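Local coordinates for glycerate kinase, putative (Thermotoga maritima, PDB 2B8N), which catalyses the ATP-dependent phosphorylation of D-glycerate to 2-phosphoglycerate, a magnesium-dependent step in the breakdown of serine through 3-hydroxypyruvate, at residues S219-S222 with E223-L226; I375-G378 with S379-K382. All blocks are in the same frame, centred on the assembly; numbering follows the deposited sequence.

How the contacts relate
Contact 1 (219-222 with 223-226) and contact 2 (375-378 with 379-382) are both helix starts closed by a capping box, but they are built differently. In contact 1 a threonine caps the helix and an aspartate three residues on reaches back to it; in contact 2 the aspartate comes first and the threonine answers. The first joins the end of the long loop after strand 193-199 to helix 222-231, in the DUF4147 part of the chain; the second runs from the end of strand 373-377 through a short turn into helix 380-386, in the MOFRL part. They lie on opposite sides of the chain's centre, their own centres 52 Å apart and their nearest atoms about 41 Å apart, and do not touch.

Contact 1: S219-S222 with E223-L226; sequences SSTS and EDAL
One carboxylate oxygen of Asp224, OD2, takes both the backbone and the side chain of Thr221. Thr221 N donates to Asp224 OD2 over 2.8 Å, coming in on the anti side and 28° out of the carboxylate plane. The hydroxyl adds a weak bond, Thr221 OG1 lying 3.0 Å from Asp224 OD2. In return Asp224 N gives its hydrogen to Thr221 OG1 at 3.0 Å, and this bond is fairly straight (163°). Accepting from Asp224 N and donating weakly to the carboxylate should limit the rotation of the threonine hydroxyl. With chi1 at 72°, OG1 sits between the backbone N and the carbonyl carbon of Thr221, facing the first turn. With an alanine here instead of Asp224 the carboxylate goes, and Thr221 N would probably be left without its acceptor and the threonine hydroxyl freer to turn. Behind the cap the ordinary helix bonds take over, Ala225 N to Thr221 O and Leu226 N to Ser222 O, each 3.1 Å between the named atoms. Ser222 points away from the cap into buried surroundings, where its OG bonds to Ile244 O, and Ala225 packs on Thr172 and His176. With Thr221 as N-cap and Asp224 bonding back to its amide, this is a classic capping box at the start of helix 222-231.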
loop_
_atom_site.group_PDB
_atom_site.type_symbol
_atom_site.label_atom_id
_atom_site.label_comp_id
_atom_site.label_asym_id
_atom_site.label_seq_id
_atom_site.Cartn_x
_atom_site.Cartn_y
_atom_site.Cartn_z
ATOM N N SER A 219 -8.507 5.760 19.999
ATOM C CA SER A 219 -8.956 6.968 20.714
ATOM C C SER A 219 -10.487 7.126 20.702
ATOM O O SER A 219 -11.060 7.778 21.586
ATOM C CB SER A 219 -8.265 8.218 20.171
ATOM O OG SER A 219 -8.734 8.541 18.878
ATOM N N SER A 220 -11.157 6.517 19.726
ATOM C CA SER A 220 -12.624 6.584 19.668
ATOM C C SER A 220 -13.289 5.743 20.753
ATOM O O SER A 220 -12.734 4.767 21.239
ATOM C CB SER A 220 -13.159 6.170 18.308
ATOM O OG SER A 220 -13.134 4.767 18.137
ATOM N N THR A 221 -14.515 6.115 21.080
ATOM C CA THR A 221 -15.256 5.526 22.182
ATOM C C THR A 221 -16.443 4.709 21.662
ATOM O O THR A 221 -16.804 4.788 20.480
ATOM C CB THR A 221 -15.759 6.631 23.172
ATOM O OG1 THR A 221 -16.825 7.379 22.590
ATOM C CG2 THR A 221 -14.648 7.593 23.501
ATOM N N SER A 222 -17.036 3.921 22.556
ATOM C CA SER A 222 -18.305 3.230 22.281
ATOM C C SER A 222 -19.375 4.239 21.869
ATOM O O SER A 222 -20.110 4.018 20.922
ATOM C CB SER A 222 -18.795 2.460 23.514
ATOM O OG SER A 222 -17.890 1.430 23.882
ATOM N N GLU A 223 -19.428 5.360 22.576
ATOM C CA GLU A 223 -20.351 6.438 22.241
ATOM C C GLU A 223 -20.137 6.899 20.790
ATOM O O GLU A 223 -21.088 7.036 20.032
ATOM C CB GLU A 223 -20.202 7.620 23.212
ATOM C CG GLU A 223 -21.310 8.683 23.120
ATOM C CD GLU A 223 -21.040 9.877 24.017
ATOM O OE1 GLU A 223 -19.977 9.933 24.675
ATOM O OE2 GLU A 223 -21.899 10.772 24.075
ATOM N N ASP A 224 -18.891 7.126 20.405
ATOM C CA ASP A 224 -18.588 7.519 19.028
ATOM C C ASP A 224 -19.160 6.489 18.042
ATOM O O ASP A 224 -19.799 6.842 17.067
ATOM C CB ASP A 224 -17.072 7.689 18.816
ATOM C CG ASP A 224 -16.478 8.774 19.690
ATOM O OD1 ASP A 224 -17.145 9.813 19.845
ATOM O OD2 ASP A 224 -15.363 8.598 20.240
ATOM N N ALA A 225 -18.956 5.209 18.316
ATOM C CA ALA A 225 -19.397 4.169 17.372
ATOM C C ALA A 225 -20.919 4.203 17.169
ATOM O O ALA A 225 -21.409 4.167 16.045
ATOM C CB ALA A 225 -18.963 2.819 17.852
ATOM N N LEU A 226 -21.655 4.292 18.270
ATOM C CA LEU A 226 -23.114 4.329 18.224
ATOM C C LEU A 226 -23.679 5.605 17.575
ATOM O O LEU A 226 -24.695 5.558 16.896
ATOM C CB LEU A 226 -23.670 4.170 19.637
ATOM C CG LEU A 226 -23.341 2.839 20.329
ATOM C CD1 LEU A 226 -23.969 2.792 21.731
ATOM C CD2 LEU A 226 -23.805 1.648 19.498
#

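Contact 2: I375-G378 with S379-K382; sequences IVDG and STAK
A capping box formed by Asp377 and Thr380 turns the chain from strand into helix. Its straighter half is the bond from Asp377 N to Thr380 OG1, 3.0 Å long with an N-H...O angle of 172°. On the return side Thr380 N lies 3.4 Å from Asp377 OD1, a weak bond. That carboxylate oxygen is held more firmly by Ser379: the hydroxyl OG donates to Asp377 OD1 over 2.6 Å on the syn side, and Ser379 N reaches the same Asp377 OD1 at 2.9 Å from above the carboxylate plane. Two donors on one oxygen should hold the carboxylate against the turn, and the amides at the helix start would probably help stabilise its negative charge. Thr380 has chi1 at -58°, placing OG1 beside its own backbone N, where Asp377 N can reach it, while its methyl CG2 meets Val376 CG1. A water bridges Asp377 O and Ala381 N. Lys382 runs past Gly378 O to a salt bridge with Glu350. Around the turn, Val376 pairs through its backbone with Leu357 of strand 355-361 and packs on Ala342 and Ala346 of helix 337-348, and Thr380 also touches Ala346, so strand 373-377 and the start of helix 380-386 both meet that helix.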
loop_
_atom_site.group_PDB
_atom_site.type_symbol
_atom_site.label_atom_id
_atom_site.label_comp_id
_atom_site.label_asym_id
_atom_site.label_seq_id
_atom_site.Cartn_x
_atom_site.Cartn_y
_atom_site.Cartn_z
ATOM N N ILE A 375 5.683 4.978 -19.651
ATOM C CA ILE A 375 7.022 5.506 -19.893
ATOM C C ILE A 375 6.926 6.323 -21.187
ATOM O O ILE A 375 6.705 5.764 -22.252
ATOM C CB ILE A 375 8.078 4.355 -19.947
ATOM C CG1 ILE A 375 9.478 4.890 -20.228
ATOM C CG2 ILE A 375 7.753 3.329 -20.995
ATOM C CD1 ILE A 375 10.070 5.640 -19.093
ATOM N N VAL A 376 7.028 7.646 -21.068
ATOM C CA VAL A 376 6.704 8.588 -22.165
ATOM C C VAL A 376 7.759 9.691 -22.360
ATOM O O VAL A 376 8.522 10.020 -21.435
ATOM C CB VAL A 376 5.325 9.306 -21.930
ATOM C CG1 VAL A 376 4.206 8.313 -21.735
ATOM C CG2 VAL A 376 5.374 10.244 -20.745
ATOM N N ASP A 377 7.783 10.264 -23.566
ATOM C CA ASP A 377 8.620 11.434 -23.855
ATOM C C ASP A 377 7.942 12.428 -24.831
ATOM O O ASP A 377 6.726 12.371 -25.037
ATOM C CB ASP A 377 10.006 10.976 -24.317
ATOM C CG ASP A 377 10.008 10.308 -25.679
ATOM O OD1 ASP A 377 9.062 10.460 -26.503
ATOM O OD2 ASP A 377 11.026 9.633 -25.929
ATOM N N GLY A 378 8.720 13.343 -25.408
ATOM C CA GLY A 378 8.174 14.383 -26.271
ATOM C C GLY A 378 7.700 13.929 -27.631
ATOM O O GLY A 378 7.089 14.716 -28.336
ATOM N N SER A 379 7.972 12.673 -27.996
ATOM C CA SER A 379 7.513 12.093 -29.270
ATOM C C SER A 379 6.258 11.225 -29.145
ATOM O O SER A 379 5.564 11.013 -30.119
ATOM C CB SER A 379 8.623 11.243 -29.876
ATOM O OG SER A 379 8.846 10.105 -29.066
ATOM N N THR A 380 6.001 10.700 -27.951
ATOM C CA THR A 380 4.869 9.807 -27.683
ATOM C C THR A 380 3.528 10.254 -28.318
ATOM O O THR A 380 2.863 9.465 -29.024
ATOM C CB THR A 380 4.677 9.623 -26.141
ATOM O OG1 THR A 380 5.881 9.110 -25.556
ATOM C CG2 THR A 380 3.506 8.671 -25.821
ATOM N N ALA A 381 3.134 11.504 -28.060
ATOM C CA ALA A 381 1.875 12.050 -28.592
ATOM C C ALA A 381 1.855 12.127 -30.124
ATOM O O ALA A 381 0.842 11.834 -30.750
ATOM C CB ALA A 381 1.595 13.412 -27.981
ATOM N N LYS A 382 2.968 12.523 -30.725
ATOM C CA LYS A 382 3.043 12.572 -32.183
ATOM C C LYS A 382 3.144 11.169 -32.835
ATOM O O LYS A 382 2.729 10.987 -34.001
ATOM C CB LYS A 382 4.107 13.571 -32.688
ATOM C CG LYS A 382 5.466 13.528 -32.035
ATOM C CD LYS A 382 6.422 14.588 -32.655
ATOM C CE LYS A 382 6.293 15.983 -32.014
ATOM N NZ LYS A 382 5.311 16.855 -32.708
HETATM O O HOH W 1 4.612 13.311 -26.357
#